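Local coordinates for protein rhamnosidase B (Bacillus sp., PDB 2OKX) that hydrolyses terminal non-reducing alpha-L-rhamnose residues of alpha-L-rhamnosides as a family 78 glycoside hydrolase, probably with inversion at the anomeric carbon, at residues A[43-48]-A[110-115]; A[69-74]-A[188-193]; A[698-703]-A[773-778]; A[766-771]-A[805-810]. One frame throughout, in Å; residues are numbered along the deposited sequence.

Interaction 1 (A[43-48]-A[110-115]); sequences HITADS and GLIAEI
I44 and L111 meet through their methyl ends, CD1 of I44 lying 3.7 Å from CD1 of L111 where the two side chains cross obliquely. L111 CG stands anti to the backbone N (chi1 168°), which carries CD1 over to the partner strand, near T45 O and 4.1 Å from A46 CB. On the same face I44 CB packs against A113 CB at 4.0 Å. The other face holds T45 and I112, whose CG2 methyls are modelled at 3.2 Å, doubtfully close for two carbons. An antiparallel ladder carries these side chains: H43-E114, T45-I112 and D47-G110 are hydrogen-bonded pairs with two bonds each, while I44-A113 and A46-L111 are the non-hydrogen-bonded pairs between them. The bond from H43 N to E114 O measures 2.9 Å. Farther out, the polar groups take other partners: H43 ND1 bonds S75, T45 OG1 bonds F72 O, D47 OD1 bonds Y104, and E114 bonds N7 and forms a salt bridge with R4. Strand 41-47 lies between strands 110-117 and 70-77 in a mixed sheet of the N-terminal domain; L111 packs on V92 and V94 of strand 87-96 in a second sheet, and W10 of strand 9-12 touches T45 and I112.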
loop_
_atom_site.group_PDB
_atom_site.type_symbol
_atom_site.label_atom_id
_atom_site.label_comp_id
_atom_site.label_asym_id
_atom_site.label_seq_id
_atom_site.Cartn_x
_atom_site.Cartn_y
_atom_site.Cartn_z
ATOM N N HIS A 43 -13.440 24.218 -6.214
ATOM C CA HIS A 43 -12.262 23.583 -6.792
ATOM C C HIS A 43 -11.135 23.674 -5.776
ATOM O O HIS A 43 -10.852 24.749 -5.252
ATOM C CB HIS A 43 -11.881 24.307 -8.079
ATOM C CG HIS A 43 -13.025 24.472 -9.030
ATOM N ND1 HIS A 43 -13.506 23.440 -9.807
ATOM C CD2 HIS A 43 -13.789 25.552 -9.324
ATOM C CE1 HIS A 43 -14.515 23.876 -10.539
ATOM N NE2 HIS A 43 -14.707 25.155 -10.265
ATOM N N ILE A 44 -10.479 22.550 -5.510
ATOM C CA ILE A 44 -9.432 22.534 -4.501
ATOM C C ILE A 44 -8.363 21.456 -4.659
ATOM O O ILE A 44 -8.598 20.392 -5.236
ATOM C CB ILE A 44 -10.073 22.360 -3.099
ATOM C CG1 ILE A 44 -8.998 22.242 -2.016
ATOM C CG2 ILE A 44 -10.959 21.114 -3.091
ATOM C CD1 ILE A 44 -9.569 22.099 -0.609
ATOM N N THR A 45 -7.177 21.766 -4.148
ATOM C CA THR A 45 -6.059 20.835 -4.128
ATOM C C THR A 45 -5.154 21.320 -3.008
ATOM O O THR A 45 -5.282 22.455 -2.548
ATOM C CB THR A 45 -5.286 20.777 -5.466
ATOM O OG1 THR A 45 -4.388 19.659 -5.434
ATOM C CG2 THR A 45 -4.479 22.048 -5.692
ATOM N N ALA A 46 -4.263 20.459 -2.540
ATOM C CA ALA A 46 -3.369 20.837 -1.463
ATOM C C ALA A 46 -2.123 19.970 -1.462
ATOM O O ALA A 46 -2.038 18.980 -2.187
ATOM C CB ALA A 46 -4.081 20.720 -0.127
ATOM N N ASP A 47 -1.156 20.365 -0.648
ATOM C CA ASP A 47 0.102 19.648 -0.509
ATOM C C ASP A 47 0.296 19.508 0.998
ATOM O O ASP A 47 0.469 20.518 1.679
ATOM C CB ASP A 47 1.245 20.478 -1.113
ATOM C CG ASP A 47 2.563 19.733 -1.123
ATOM O OD1 ASP A 47 2.867 19.071 -0.113
ATOM O OD2 ASP A 47 3.297 19.816 -2.130
ATOM N N SER A 48 0.317 18.283 1.529
ATOM C CA SER A 48 0.206 17.035 0.771
ATOM C C SER A 48 -1.214 16.504 0.546
ATOM O O SER A 48 -1.534 16.015 -0.542
ATOM C CB SER A 48 1.020 15.948 1.475
ATOM O OG SER A 48 2.289 16.433 1.872
ATOM N N GLY A 110 0.814 23.766 1.362
ATOM C CA GLY A 110 -0.003 24.671 0.584
ATOM C C GLY A 110 -1.438 24.245 0.356
ATOM O O GLY A 110 -1.764 23.057 0.323
ATOM N N LEU A 111 -2.294 25.246 0.198
ATOM C CA LEU A 111 -3.709 25.044 -0.051
ATOM C C LEU A 111 -4.200 26.086 -1.044
ATOM O O LEU A 111 -3.870 27.267 -0.932
ATOM C CB LEU A 111 -4.511 25.189 1.239
ATOM C CG LEU A 111 -6.029 25.289 1.031
ATOM C CD1 LEU A 111 -6.566 23.969 0.498
ATOM C CD2 LEU A 111 -6.706 25.649 2.347
ATOM N N ILE A 112 -4.974 25.642 -2.025
ATOM C CA ILE A 112 -5.552 26.543 -3.006
ATOM C C ILE A 112 -6.983 26.071 -3.251
ATOM O O ILE A 112 -7.216 24.910 -3.600
ATOM C CB ILE A 112 -4.742 26.559 -4.328
ATOM C CG1 ILE A 112 -5.315 27.623 -5.266
ATOM C CG2 ILE A 112 -4.757 25.186 -4.984
ATOM C CD1 ILE A 112 -4.454 27.905 -6.476
ATOM N N ALA A 113 -7.940 26.969 -3.035
ATOM C CA ALA A 113 -9.348 26.642 -3.212
ATOM C C ALA A 113 -10.132 27.842 -3.709
ATOM O O ALA A 113 -9.832 28.984 -3.361
ATOM C CB ALA A 113 -9.936 26.144 -1.897
ATOM N N GLU A 114 -11.148 27.577 -4.518
ATOM C CA GLU A 114 -11.968 28.641 -5.069
ATOM C C GLU A 114 -13.397 28.163 -5.293
ATOM O O GLU A 114 -13.617 27.083 -5.844
ATOM C CB GLU A 114 -11.371 29.107 -6.397
ATOM C CG GLU A 114 -12.005 30.361 -6.975
ATOM C CD GLU A 114 -11.504 30.660 -8.372
ATOM O OE1 GLU A 114 -10.285 30.531 -8.602
ATOM O OE2 GLU A 114 -12.325 31.032 -9.237
ATOM N N ILE A 115 -14.362 28.965 -4.851
ATOM C CA ILE A 115 -15.771 28.640 -5.033
ATOM C C ILE A 115 -16.277 29.493 -6.186
ATOM O O ILE A 115 -16.152 30.717 -6.163
ATOM C CB ILE A 115 -16.599 28.950 -3.772
ATOM C CG1 ILE A 115 -16.146 28.049 -2.622
ATOM C CG2 ILE A 115 -18.080 28.741 -4.058
ATOM C CD1 ILE A 115 -16.921 28.253 -1.343
#

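Interaction 2 (A[69-74]-A[188-193]); sequences KEQFYD and TSLVPR
Y73 lays one face of its ring over P192, with CA of P192 3.8 Å from the Y73 ring centroid, and the two side chains run side by side in the same direction. CG of Y73 sits between backbone N and carbonyl carbon (chi1 66°), turning the ring toward the partner strand; its CD2 meets L190 CB at 3.8 Å, and L190 O lies at the ring edge. On the opposite face of the sheet F72 repeats the theme: V191 CG1 stands 3.7 Å from the F72 ring centroid, over one face, while P192 O approaches the edge. Strands 70-74 and 189-192 are parallel neighbours, joined by V191 N to Q71 O, Y73 N to V191 O (2.9 Å) and R193 N to Y73 O. At one end S189 OG gives a 2.7 Å bond to a lone pair of K69 O, and a water bridges S189 OG and E70 OE2. At the other, R193 NH1 forms a salt bridge with D74 OD1 at 2.8 Å; OD1 lies in the guanidinium plane, yet NH1 comes from above the carboxylate, the two planes being 55° apart. D74 OD2 bonds Y50. With Y73 cut back to alanine, P192 and L190 would probably lose their aromatic cover and a gap would open beside W6, which meets the ring edge-to-face. Aromatic faces thus add to the backbone bonds in the middle, the S189 and R193 side chains bond at the ends, and a cation-pi contact of F72 with R599 and a salt bridge of K69 with D609 tie segment 69-74 to the glycosidase domain.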
loop_
_atom_site.group_PDB
_atom_site.type_symbol
_atom_site.label_atom_id
_atom_site.label_comp_id
_atom_site.label_asym_id
_atom_site.label_seq_id
_atom_site.Cartn_x
_atom_site.Cartn_y
_atom_site.Cartn_z
ATOM N N LYS A 69 4.262 18.008 -11.046
ATOM C CA LYS A 69 4.207 18.687 -12.341
ATOM C C LYS A 69 2.770 18.762 -12.861
ATOM O O LYS A 69 2.422 19.649 -13.644
ATOM C CB LYS A 69 5.081 17.952 -13.364
ATOM C CG LYS A 69 4.502 16.613 -13.806
ATOM C CD LYS A 69 5.373 15.903 -14.838
ATOM C CE LYS A 69 6.601 15.278 -14.208
ATOM N NZ LYS A 69 7.317 14.395 -15.172
ATOM N N GLU A 70 1.941 17.816 -12.430
ATOM C CA GLU A 70 0.541 17.779 -12.834
ATOM C C GLU A 70 -0.288 17.485 -11.588
ATOM O O GLU A 70 -0.819 16.383 -11.413
ATOM C CB GLU A 70 0.325 16.710 -13.908
ATOM C CG GLU A 70 1.208 16.907 -15.139
ATOM C CD GLU A 70 0.856 15.983 -16.289
ATOM O OE1 GLU A 70 0.797 14.754 -16.081
ATOM O OE2 GLU A 70 0.647 16.489 -17.412
ATOM N N GLN A 71 -0.368 18.496 -10.726
ATOM C CA GLN A 71 -1.092 18.440 -9.461
ATOM C C GLN A 71 -2.603 18.382 -9.687
ATOM O O GLN A 71 -3.203 19.335 -10.185
ATOM C CB GLN A 71 -0.727 19.674 -8.629
ATOM C CG GLN A 71 -1.295 19.722 -7.220
ATOM C CD GLN A 71 -0.743 18.636 -6.322
ATOM O OE1 GLN A 71 0.405 18.221 -6.465
ATOM N NE2 GLN A 71 -1.557 18.182 -5.375
ATOM N N PHE A 72 -3.210 17.261 -9.309
ATOM C CA PHE A 72 -4.648 17.052 -9.470
ATOM C C PHE A 72 -5.493 17.849 -8.475
ATOM O O PHE A 72 -5.195 17.885 -7.279
ATOM C CB PHE A 72 -4.969 15.563 -9.321
ATOM C CG PHE A 72 -4.624 14.738 -10.530
ATOM C CD1 PHE A 72 -5.443 14.750 -11.652
ATOM C CD2 PHE A 72 -3.489 13.931 -10.537
ATOM C CE1 PHE A 72 -5.141 13.963 -12.772
ATOM C CE2 PHE A 72 -3.178 13.143 -11.648
ATOM C CZ PHE A 72 -4.009 13.159 -12.768
ATOM N N TYR A 73 -6.552 18.485 -8.970
ATOM C CA TYR A 73 -7.436 19.251 -8.097
ATOM C C TYR A 73 -8.854 18.703 -8.187
ATOM O O TYR A 73 -9.275 18.203 -9.232
ATOM C CB TYR A 73 -7.409 20.743 -8.460
ATOM C CG TYR A 73 -7.974 21.091 -9.817
ATOM C CD1 TYR A 73 -9.339 21.316 -9.992
ATOM C CD2 TYR A 73 -7.139 21.213 -10.929
ATOM C CE1 TYR A 73 -9.859 21.661 -11.245
ATOM C CE2 TYR A 73 -7.647 21.553 -12.179
ATOM C CZ TYR A 73 -9.006 21.776 -12.331
ATOM O OH TYR A 73 -9.504 22.112 -13.571
ATOM N N ASP A 74 -9.587 18.807 -7.084
ATOM C CA ASP A 74 -10.953 18.303 -7.013
ATOM C C ASP A 74 -11.990 19.408 -7.147
ATOM O O ASP A 74 -11.750 20.542 -6.736
ATOM C CB ASP A 74 -11.162 17.574 -5.685
ATOM C CG ASP A 74 -10.137 16.486 -5.462
ATOM O OD1 ASP A 74 -9.909 15.695 -6.397
ATOM O OD2 ASP A 74 -9.561 16.421 -4.360
ATOM N N THR A 188 3.722 22.935 -11.146
ATOM C CA THR A 188 3.762 23.499 -12.491
ATOM C C THR A 188 2.395 23.680 -13.135
ATOM O O THR A 188 2.119 24.718 -13.741
ATOM C CB THR A 188 4.638 22.630 -13.405
ATOM O OG1 THR A 188 5.828 22.257 -12.697
ATOM C CG2 THR A 188 5.030 23.397 -14.657
ATOM N N SER A 189 1.541 22.670 -13.019
ATOM C CA SER A 189 0.201 22.756 -13.587
ATOM C C SER A 189 -0.801 22.046 -12.693
ATOM O O SER A 189 -0.470 21.054 -12.040
ATOM C CB SER A 189 0.158 22.130 -14.984
ATOM O OG SER A 189 0.285 20.720 -14.922
ATOM N N LEU A 190 -2.017 22.580 -12.650
ATOM C CA LEU A 190 -3.092 21.991 -11.863
ATOM C C LEU A 190 -4.026 21.332 -12.873
ATOM O O LEU A 190 -4.574 21.999 -13.756
ATOM C CB LEU A 190 -3.834 23.069 -11.063
ATOM C CG LEU A 190 -2.980 23.947 -10.138
ATOM C CD1 LEU A 190 -3.882 24.852 -9.307
ATOM C CD2 LEU A 190 -2.136 23.081 -9.222
ATOM N N VAL A 191 -4.180 20.019 -12.753
ATOM C CA VAL A 191 -5.023 19.252 -13.664
ATOM C C VAL A 191 -6.237 18.674 -12.941
ATOM O O VAL A 191 -6.141 18.247 -11.790
ATOM C CB VAL A 191 -4.213 18.107 -14.316
ATOM C CG1 VAL A 191 -3.575 17.244 -13.243
ATOM C CG2 VAL A 191 -5.110 17.265 -15.198
ATOM N N PRO A 192 -7.400 18.656 -13.611
ATOM C CA PRO A 192 -8.619 18.124 -12.999
ATOM C C PRO A 192 -8.606 16.631 -12.663
ATOM O O PRO A 192 -8.179 15.801 -13.464
ATOM C CB PRO A 192 -9.701 18.485 -14.018
ATOM C CG PRO A 192 -8.956 18.467 -15.319
ATOM C CD PRO A 192 -7.679 19.181 -14.960
ATOM N N ARG A 193 -9.078 16.318 -11.458
ATOM C CA ARG A 193 -9.178 14.943 -10.968
ATOM C C ARG A 193 -9.757 14.086 -12.095
ATOM O O ARG A 193 -10.798 14.432 -12.660
ATOM C CB ARG A 193 -10.114 14.924 -9.755
ATOM C CG ARG A 193 -10.278 13.575 -9.081
ATOM C CD ARG A 193 -11.544 13.541 -8.239
ATOM N NE ARG A 193 -11.667 12.280 -7.513
ATOM C CZ ARG A 193 -11.187 12.069 -6.291
ATOM N NH1 ARG A 193 -10.554 13.039 -5.643
ATOM N NH2 ARG A 193 -11.324 10.877 -5.725
HETATM O O HOH W 1 -0.148 19.448 -17.881
#

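Interaction 3 (A[698-703]-A[773-778]); sequences QNLFLV and CGVAQG
L700 and V775 supply the apolar part of the contact. CD2 of L700 pushes against V775, 3.5 Å from CG2, which is closer than usual for two carbons, and 3.7 Å from CG1; the side chains cross at about a right angle. V703, one turn farther along helix 696-715, adds a looser touch, its CG1 4.4 Å from V775 CG2. The sulfur contacts come from C773. Its SG, anti to the carbonyl carbon (chi1 -67°), points at the helix and meets F701 obliquely, 4.3 Å from the ring centroid and 3.6 Å from CD2 of F701, a cysteine sulfur-aromatic contact; L700 CB lies 4.1 Å from the same SG. Backbone geometry adds to this: G774, with positive phi, ends helix 764-772 in a Schellman motif, and the turn brings V775 back to helix 696-715 beside C773. The F701 ring also meets F632 edge-to-face, L700 touches I736 of helix 723-739, and V775 O accepts a bond from N737 ND2. Apolar packing, with a probable contribution from the sulfur-ring contact, thus joins the capped helix end to its neighbour, a buried contact within the helical glycosidase domain.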
loop_
_atom_site.group_PDB
_atom_site.type_symbol
_atom_site.label_atom_id
_atom_site.label_comp_id
_atom_site.label_asym_id
_atom_site.label_seq_id
_atom_site.Cartn_x
_atom_site.Cartn_y
_atom_site.Cartn_z
ATOM N N GLN A 698 12.174 -12.187 -17.914
ATOM C CA GLN A 698 11.938 -10.862 -18.487
ATOM C C GLN A 698 12.319 -10.790 -19.964
ATOM O O GLN A 698 11.851 -9.918 -20.694
ATOM C CB GLN A 698 12.655 -9.763 -17.689
ATOM C CG GLN A 698 14.113 -10.018 -17.344
ATOM C CD GLN A 698 14.687 -8.896 -16.490
ATOM O OE1 GLN A 698 14.053 -8.450 -15.534
ATOM N NE2 GLN A 698 15.888 -8.441 -16.827
ATOM N N ASN A 699 13.166 -11.709 -20.408
ATOM C CA ASN A 699 13.543 -11.743 -21.816
ATOM C C ASN A 699 12.309 -12.216 -22.583
ATOM O O ASN A 699 11.975 -11.688 -23.643
ATOM C CB ASN A 699 14.710 -12.707 -22.029
ATOM C CG ASN A 699 16.050 -12.000 -22.045
ATOM O OD1 ASN A 699 16.478 -11.482 -23.079
ATOM N ND2 ASN A 699 16.713 -11.955 -20.892
ATOM N N LEU A 700 11.628 -13.207 -22.016
ATOM C CA LEU A 700 10.421 -13.765 -22.615
ATOM C C LEU A 700 9.291 -12.737 -22.656
ATOM O O LEU A 700 8.599 -12.605 -23.665
ATOM C CB LEU A 700 9.978 -14.999 -21.828
ATOM C CG LEU A 700 10.932 -16.199 -21.848
ATOM C CD1 LEU A 700 10.524 -17.200 -20.783
ATOM C CD2 LEU A 700 10.924 -16.842 -23.236
ATOM N N PHE A 701 9.102 -12.005 -21.559
ATOM C CA PHE A 701 8.048 -11.002 -21.512
ATOM C C PHE A 701 8.331 -9.827 -22.445
ATOM O O PHE A 701 7.407 -9.159 -22.906
ATOM C CB PHE A 701 7.837 -10.511 -20.073
ATOM C CG PHE A 701 6.873 -11.357 -19.278
ATOM C CD1 PHE A 701 7.193 -11.788 -17.994
ATOM C CD2 PHE A 701 5.635 -11.711 -19.812
ATOM C CE1 PHE A 701 6.300 -12.558 -17.250
ATOM C CE2 PHE A 701 4.732 -12.481 -19.076
ATOM C CZ PHE A 701 5.067 -12.906 -17.791
ATOM N N LEU A 702 9.602 -9.569 -22.732
ATOM C CA LEU A 702 9.935 -8.476 -23.641
ATOM C C LEU A 702 9.436 -8.845 -25.038
ATOM O O LEU A 702 8.928 -7.999 -25.774
ATOM C CB LEU A 702 11.446 -8.233 -23.674
ATOM C CG LEU A 702 11.935 -7.158 -24.657
ATOM C CD1 LEU A 702 11.133 -5.875 -24.497
ATOM C CD2 LEU A 702 13.414 -6.891 -24.414
ATOM N N VAL A 703 9.578 -10.116 -25.394
ATOM C CA VAL A 703 9.116 -10.585 -26.694
ATOM C C VAL A 703 7.621 -10.310 -26.811
ATOM O O VAL A 703 7.170 -9.661 -27.757
ATOM C CB VAL A 703 9.357 -12.102 -26.862
ATOM C CG1 VAL A 703 8.711 -12.596 -28.154
ATOM C CG2 VAL A 703 10.853 -12.391 -26.874
ATOM N N CYS A 773 4.177 -16.582 -23.430
ATOM C CA CYS A 773 4.721 -15.630 -24.386
ATOM C C CYS A 773 4.818 -16.181 -25.806
ATOM O O CYS A 773 5.150 -15.453 -26.736
ATOM C CB CYS A 773 6.089 -15.141 -23.903
ATOM S SG CYS A 773 5.984 -14.145 -22.388
ATOM N N GLY A 774 4.517 -17.465 -25.966
ATOM C CA GLY A 774 4.564 -18.076 -27.284
ATOM C C GLY A 774 5.968 -18.285 -27.814
ATOM O O GLY A 774 6.176 -18.373 -29.025
ATOM N N VAL A 775 6.936 -18.358 -26.907
ATOM C CA VAL A 775 8.325 -18.569 -27.290
ATOM C C VAL A 775 8.566 -20.064 -27.437
ATOM O O VAL A 775 9.358 -20.499 -28.272
ATOM C CB VAL A 775 9.291 -17.994 -26.227
ATOM C CG1 VAL A 775 10.717 -18.437 -26.516
ATOM C CG2 VAL A 775 9.208 -16.475 -26.226
ATOM N N ALA A 776 7.871 -20.845 -26.617
ATOM C CA ALA A 776 7.992 -22.294 -26.656
ATOM C C ALA A 776 6.977 -22.848 -27.648
ATOM O O ALA A 776 5.778 -22.876 -27.374
ATOM C CB ALA A 776 7.746 -22.878 -25.269
ATOM N N GLN A 777 7.464 -23.282 -28.805
ATOM C CA GLN A 777 6.598 -23.832 -29.843
ATOM C C GLN A 777 6.950 -25.286 -30.132
ATOM O O GLN A 777 7.989 -25.783 -29.699
ATOM C CB GLN A 777 6.730 -23.008 -31.127
ATOM C CG GLN A 777 6.318 -21.549 -30.986
ATOM C CD GLN A 777 4.834 -21.384 -30.716
ATOM O OE1 GLN A 777 4.309 -21.893 -29.726
ATOM N NE2 GLN A 777 4.149 -20.667 -31.600
ATOM N N GLY A 778 6.071 -25.962 -30.863
ATOM C CA GLY A 778 6.302 -27.351 -31.209
ATOM C C GLY A 778 6.659 -28.242 -30.036
ATOM O O GLY A 778 6.046 -28.167 -28.972
#

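Interaction 4 (A[766-771]-A[805-810]); sequences TQVVAY and FFYYEA
Two helices of the alpha barrel in the glycosidase domain, 764-772 and 801-813, meet here: V768 touches F806 O, Y807 and A810, and Y771 touches A810. The axes of the short segments approach to 9.4 Å with a crossing angle of 48°, and the backbones come nearest at V768 and Y807. CG1 of V768, anti to the backbone N (chi1 171°), reaches the partner backbone: it lies 3.9 Å from CA of Y807 and 3.8 Å from F806 O, with A810 CB 4.1 Å away. The other branch, CG2, touches CD1 of Y807 at 4.0 Å, and these two side chains cross at about a right angle. One turn on, the CD2 and CE2 side of the Y771 ring meets A810, with CD2 3.7 Å from CB of A810. CE2 of the same ring comes within 3.4 Å of A810 O, which it meets obliquely. The small A810 lets the Y771 ring come this close to the helix backbone, and no hydrogen bond crosses the pair, so the join is made by van der Waals contact alone. The two tyrosine hydroxyls are satisfied outside the pair: Y771 OH bonds E785 OE1 and Y807 OH bonds L788 O. Losing the ring of Y771 to a leucine is likely to thin the packing on A810 and take from the E785 carboxylate its hydroxyl partner. Helix 778-789 covers one flank of the pair, L788 packing on both V768 and Y771. On other sides, F806 meets F632 of helix 627-644, while V769 and A770 of the first segment rest on L700 of helix 696-715.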
loop_
_atom_site.group_PDB
_atom_site.type_symbol
_atom_site.label_atom_id
_atom_site.label_comp_id
_atom_site.label_asym_id
_atom_site.label_seq_id
_atom_site.Cartn_x
_atom_site.Cartn_y
_atom_site.Cartn_z
ATOM N N THR A 766 9.658 -19.750 -14.993
ATOM C CA THR A 766 10.251 -19.503 -16.299
ATOM C C THR A 766 9.570 -20.298 -17.404
ATOM O O THR A 766 9.374 -19.791 -18.506
ATOM C CB THR A 766 11.754 -19.826 -16.287
ATOM O OG1 THR A 766 12.407 -18.976 -15.333
ATOM C CG2 THR A 766 12.364 -19.592 -17.668
ATOM N N GLN A 767 9.208 -21.541 -17.104
ATOM C CA GLN A 767 8.550 -22.398 -18.085
ATOM C C GLN A 767 7.158 -21.856 -18.412
ATOM O O GLN A 767 6.765 -21.792 -19.580
ATOM C CB GLN A 767 8.430 -23.828 -17.551
ATOM C CG GLN A 767 9.697 -24.393 -16.920
ATOM C CD GLN A 767 10.949 -24.096 -17.727
ATOM O OE1 GLN A 767 10.984 -24.297 -18.942
ATOM N NE2 GLN A 767 11.992 -23.625 -17.047
ATOM N N VAL A 768 6.413 -21.473 -17.377
ATOM C CA VAL A 768 5.072 -20.934 -17.569
ATOM C C VAL A 768 5.128 -19.686 -18.446
ATOM O O VAL A 768 4.326 -19.527 -19.365
ATOM C CB VAL A 768 4.407 -20.571 -16.215
ATOM C CG1 VAL A 768 3.114 -19.805 -16.453
ATOM C CG2 VAL A 768 4.119 -21.834 -15.422
ATOM N N VAL A 769 6.079 -18.803 -18.162
ATOM C CA VAL A 769 6.215 -17.576 -18.937
ATOM C C VAL A 769 6.570 -17.869 -20.393
ATOM O O VAL A 769 6.076 -17.204 -21.302
ATOM C CB VAL A 769 7.290 -16.640 -18.327
ATOM C CG1 VAL A 769 7.464 -15.408 -19.197
ATOM C CG2 VAL A 769 6.879 -16.228 -16.918
ATOM N N ALA A 770 7.427 -18.858 -20.616
ATOM C CA ALA A 770 7.817 -19.219 -21.976
ATOM C C ALA A 770 6.582 -19.692 -22.743
ATOM O O ALA A 770 6.414 -19.396 -23.928
ATOM C CB ALA A 770 8.873 -20.319 -21.944
ATOM N N TYR A 771 5.716 -20.419 -22.048
ATOM C CA TYR A 771 4.491 -20.938 -22.642
ATOM C C TYR A 771 3.525 -19.811 -23.010
ATOM O O TYR A 771 2.995 -19.776 -24.122
ATOM C CB TYR A 771 3.810 -21.891 -21.659
ATOM C CG TYR A 771 2.618 -22.625 -22.230
ATOM C CD1 TYR A 771 2.789 -23.690 -23.117
ATOM C CD2 TYR A 771 1.321 -22.262 -21.879
ATOM C CE1 TYR A 771 1.691 -24.375 -23.641
ATOM C CE2 TYR A 771 0.220 -22.937 -22.394
ATOM C CZ TYR A 771 0.410 -23.992 -23.274
ATOM O OH TYR A 771 -0.679 -24.655 -23.787
ATOM N N PHE A 805 -1.690 -16.496 -11.111
ATOM C CA PHE A 805 -2.537 -15.884 -12.135
ATOM C C PHE A 805 -2.019 -16.231 -13.527
ATOM O O PHE A 805 -2.784 -16.645 -14.402
ATOM C CB PHE A 805 -2.568 -14.361 -11.961
ATOM C CG PHE A 805 -3.656 -13.676 -12.749
ATOM C CD1 PHE A 805 -3.640 -13.676 -14.140
ATOM C CD2 PHE A 805 -4.692 -13.016 -12.091
ATOM C CE1 PHE A 805 -4.639 -13.028 -14.871
ATOM C CE2 PHE A 805 -5.696 -12.364 -12.806
ATOM C CZ PHE A 805 -5.671 -12.368 -14.201
ATOM N N PHE A 806 -0.719 -16.050 -13.728
ATOM C CA PHE A 806 -0.103 -16.350 -15.013
ATOM C C PHE A 806 -0.194 -17.849 -15.283
ATOM O O PHE A 806 -0.402 -18.274 -16.420
ATOM C CB PHE A 806 1.357 -15.880 -15.015
ATOM C CG PHE A 806 1.509 -14.388 -14.883
ATOM C CD1 PHE A 806 1.033 -13.537 -15.873
ATOM C CD2 PHE A 806 2.111 -13.831 -13.757
ATOM C CE1 PHE A 806 1.151 -12.148 -15.746
ATOM C CE2 PHE A 806 2.235 -12.445 -13.620
ATOM C CZ PHE A 806 1.754 -11.603 -14.615
ATOM N N TYR A 807 -0.060 -18.647 -14.231
ATOM C CA TYR A 807 -0.144 -20.099 -14.357
ATOM C C TYR A 807 -1.538 -20.506 -14.848
ATOM O O TYR A 807 -1.676 -21.395 -15.695
ATOM C CB TYR A 807 0.166 -20.748 -13.004
ATOM C CG TYR A 807 0.029 -22.255 -12.966
ATOM C CD1 TYR A 807 0.632 -23.063 -13.934
ATOM C CD2 TYR A 807 -0.685 -22.873 -11.946
ATOM C CE1 TYR A 807 0.521 -24.453 -13.879
ATOM C CE2 TYR A 807 -0.800 -24.255 -11.880
ATOM C CZ TYR A 807 -0.195 -25.037 -12.849
ATOM O OH TYR A 807 -0.311 -26.401 -12.768
ATOM N N TYR A 808 -2.567 -19.847 -14.323
ATOM C CA TYR A 808 -3.937 -20.154 -14.728
ATOM C C TYR A 808 -4.179 -19.739 -16.179
ATOM O O TYR A 808 -4.911 -20.409 -16.908
ATOM C CB TYR A 808 -4.946 -19.467 -13.796
ATOM C CG TYR A 808 -4.858 -19.921 -12.345
ATOM C CD1 TYR A 808 -4.257 -21.134 -12.002
ATOM C CD2 TYR A 808 -5.388 -19.140 -11.315
ATOM C CE1 TYR A 808 -4.181 -21.558 -10.662
ATOM C CE2 TYR A 808 -5.320 -19.552 -9.980
ATOM C CZ TYR A 808 -4.716 -20.758 -9.661
ATOM O OH TYR A 808 -4.653 -21.166 -8.345
ATOM N N GLU A 809 -3.570 -18.636 -16.603
ATOM C CA GLU A 809 -3.731 -18.202 -17.986
ATOM C C GLU A 809 -3.143 -19.289 -18.885
ATOM O O GLU A 809 -3.661 -19.561 -19.972
ATOM C CB GLU A 809 -3.020 -16.867 -18.230
ATOM C CG GLU A 809 -3.767 -15.649 -17.685
ATOM C CD GLU A 809 -3.106 -14.329 -18.064
ATOM O OE1 GLU A 809 -2.011 -14.028 -17.543
ATOM O OE2 GLU A 809 -3.681 -13.591 -18.891
ATOM N N ALA A 810 -2.065 -19.916 -18.417
ATOM C CA ALA A 810 -1.418 -20.988 -19.158
ATOM C C ALA A 810 -2.314 -22.227 -19.185
ATOM O O ALA A 810 -2.440 -22.882 -20.225
ATOM C CB ALA A 810 -0.064 -21.332 -18.525
#

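Interactions 1 and 2 are neighbours in one mixed sheet: strands 41-47 and 70-77 pair between them, probably through a hydrogen bond from D74 N to I44 O at 2.6 Å. Interactions 3 and 4, whose centres lie 10 Å apart, share the run of helix 764-772 into its exit turn; V775 N is 3.2 Å from A770 O, a probable hydrogen bond, and F701 CE1 packs on V769 CG1 at 3.6 Å. The two pairs are well separated, with about 23 Å between the nearest atoms of interactions 2 and 3. One pair belongs to the N-terminal beta domain, the other to the helical barrel, which in this family probably carries the active site.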